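Local coordinates for protein galactitol 1-phosphate 5-dehydrogenase (Escherichia coli, PDB 4UEJ) that oxidises galactitol 1-phosphate to D-tagatose 6-phosphate with NAD(+), as a zinc-containing dehydrogenase that forms homodimers, at residues 248-253 and 279-284. Numbering follows the deposited sequence.
Sequences EIAGPH and KELTVI
Lys279 reaches with its ammonium group for carbonyls in the last turn of helix 240-249 and just past it. NZ donates to Ala250 O at 2.8 Å, directed at a lone pair of that oxygen, within the carbonyl plane, and more weakly to Glu248 O at 3.0 Å; Val247 O is a third acceptor. Past CG the lysine chain is fully stretched, all three later torsions close to trans, which carries the charge the full length of the side chain to the C-terminal end of the helix and the residue that follows it, where the dipole probably favours it. The carboxylate of Glu248 turns instead to Lys275 and Thr272. At the other end of Lys279, its carbonyl O accepts from His253 N at 2.8 Å, with an angle of 155° at the hydrogen. Glu280, with positive phi (49°), closes helix 270-278 in a Schellman motif. In this Rossmann-type domain the two helices precede the neighbouring parallel strands 255-258 and 282-285, and the contact joins the turns that lead from helix to strand. A water bridges these turns, hydrogen-bonded to His253 O, Glu280 O and Thr282 OG1. The side chains of His253 and Glu280 point the same way, next to each other: Glu280 CB sits over one face of the imidazole, 3.9 Å from the centroid, a CH-pi contact, while the carboxylate plane stands nearly perpendicular to the ring. Their polar ends engage the second subunit, His253 NE2 bonding Gln102 and Glu280 OE2 bonding His151 and Trp287 N of that chain. Strand 282-285 continues the sheet across the dimer interface through an antiparallel ladder at Val283. The apolar part of the contact is Leu281 CD2, which packs on Ala250 CB at 3.7 Å and also touches Gly251 O.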
# COMPACT_ATOMS: atom_id res chain seq x y z
N GLU A 248 1.21 11.38 -5.64
CA GLU A 248 0.62 12.56 -6.26
C GLU A 248 0.27 12.37 -7.74
O GLU A 248 -0.73 12.92 -8.22
CB GLU A 248 1.54 13.78 -6.09
CG GLU A 248 1.58 14.28 -4.65
CD GLU A 248 0.25 14.88 -4.20
OE1 GLU A 248 -0.51 15.36 -5.06
OE2 GLU A 248 -0.04 14.88 -2.99
N ILE A 249 1.07 11.61 -8.48
CA ILE A 249 0.80 11.47 -9.90
C ILE A 249 -0.10 10.30 -10.22
O ILE A 249 -0.64 10.23 -11.32
CB ILE A 249 2.09 11.34 -10.73
CG1 ILE A 249 2.78 10.00 -10.46
CG2 ILE A 249 3.00 12.53 -10.46
CD1 ILE A 249 4.00 9.77 -11.33
N ALA A 250 -0.27 9.40 -9.26
CA ALA A 250 -0.95 8.13 -9.54
C ALA A 250 -2.36 8.33 -10.09
O ALA A 250 -3.08 9.24 -9.68
CB ALA A 250 -0.99 7.27 -8.29
N GLY A 251 -2.75 7.46 -11.00
CA GLY A 251 -4.10 7.48 -11.53
C GLY A 251 -5.00 6.61 -10.68
O GLY A 251 -4.57 6.05 -9.66
N PRO A 252 -6.26 6.49 -11.07
CA PRO A 252 -7.23 5.75 -10.26
C PRO A 252 -6.85 4.27 -10.14
O PRO A 252 -6.51 3.62 -11.13
CB PRO A 252 -8.56 5.93 -11.01
CG PRO A 252 -8.18 6.44 -12.36
CD PRO A 252 -6.89 7.16 -12.22
N HIS A 253 -6.90 3.77 -8.90
CA HIS A 253 -6.56 2.39 -8.56
C HIS A 253 -5.18 1.95 -9.05
O HIS A 253 -4.97 0.76 -9.30
CB HIS A 253 -7.61 1.43 -9.11
CG HIS A 253 -8.95 1.58 -8.45
ND1 HIS A 253 -9.50 0.58 -7.67
CD2 HIS A 253 -9.83 2.60 -8.43
CE1 HIS A 253 -10.67 0.99 -7.21
NE2 HIS A 253 -10.90 2.20 -7.66
N LYS A 279 -7.82 7.74 -4.31
CA LYS A 279 -7.52 7.07 -5.57
C LYS A 279 -7.63 5.56 -5.44
O LYS A 279 -7.53 4.85 -6.43
CB LYS A 279 -6.12 7.44 -6.08
CG LYS A 279 -5.90 8.93 -6.26
CD LYS A 279 -4.47 9.20 -6.68
CE LYS A 279 -4.22 10.69 -6.85
NZ LYS A 279 -2.89 10.96 -7.47
N GLU A 280 -7.85 5.09 -4.22
CA GLU A 280 -7.84 3.66 -3.92
C GLU A 280 -6.61 2.97 -4.50
O GLU A 280 -6.70 1.98 -5.21
CB GLU A 280 -9.14 3.01 -4.40
CG GLU A 280 -10.32 3.43 -3.49
CD GLU A 280 -11.62 2.67 -3.73
OE1 GLU A 280 -11.92 2.28 -4.87
OE2 GLU A 280 -12.35 2.46 -2.75
N LEU A 281 -5.45 3.52 -4.17
CA LEU A 281 -4.19 2.93 -4.60
C LEU A 281 -3.97 1.61 -3.88
O LEU A 281 -4.53 1.36 -2.80
CB LEU A 281 -3.03 3.88 -4.31
CG LEU A 281 -3.16 5.28 -4.89
CD1 LEU A 281 -1.91 6.06 -4.60
CD2 LEU A 281 -3.42 5.18 -6.40
N THR A 282 -3.17 0.76 -4.49
CA THR A 282 -2.62 -0.41 -3.82
C THR A 282 -1.13 -0.22 -3.76
O THR A 282 -0.47 -0.14 -4.79
CB THR A 282 -2.93 -1.69 -4.57
OG1 THR A 282 -4.34 -1.87 -4.64
CG2 THR A 282 -2.31 -2.87 -3.86
N VAL A 283 -0.60 -0.11 -2.55
CA VAL A 283 0.82 0.12 -2.35
C VAL A 283 1.42 -1.23 -1.95
O VAL A 283 0.97 -1.85 -0.98
CB VAL A 283 1.07 1.19 -1.28
CG1 VAL A 283 2.57 1.40 -1.06
CG2 VAL A 283 0.42 2.51 -1.68
N ILE A 284 2.42 -1.66 -2.70
CA ILE A 284 2.98 -3.00 -2.62
C ILE A 284 4.41 -2.90 -2.15
O ILE A 284 5.26 -2.39 -2.87
CB ILE A 284 2.91 -3.70 -4.00
CG1 ILE A 284 1.46 -3.80 -4.48
CG2 ILE A 284 3.62 -5.06 -3.99
CD1 ILE A 284 1.34 -4.07 -5.98
O HOH W 1 -5.42 -0.38 -6.73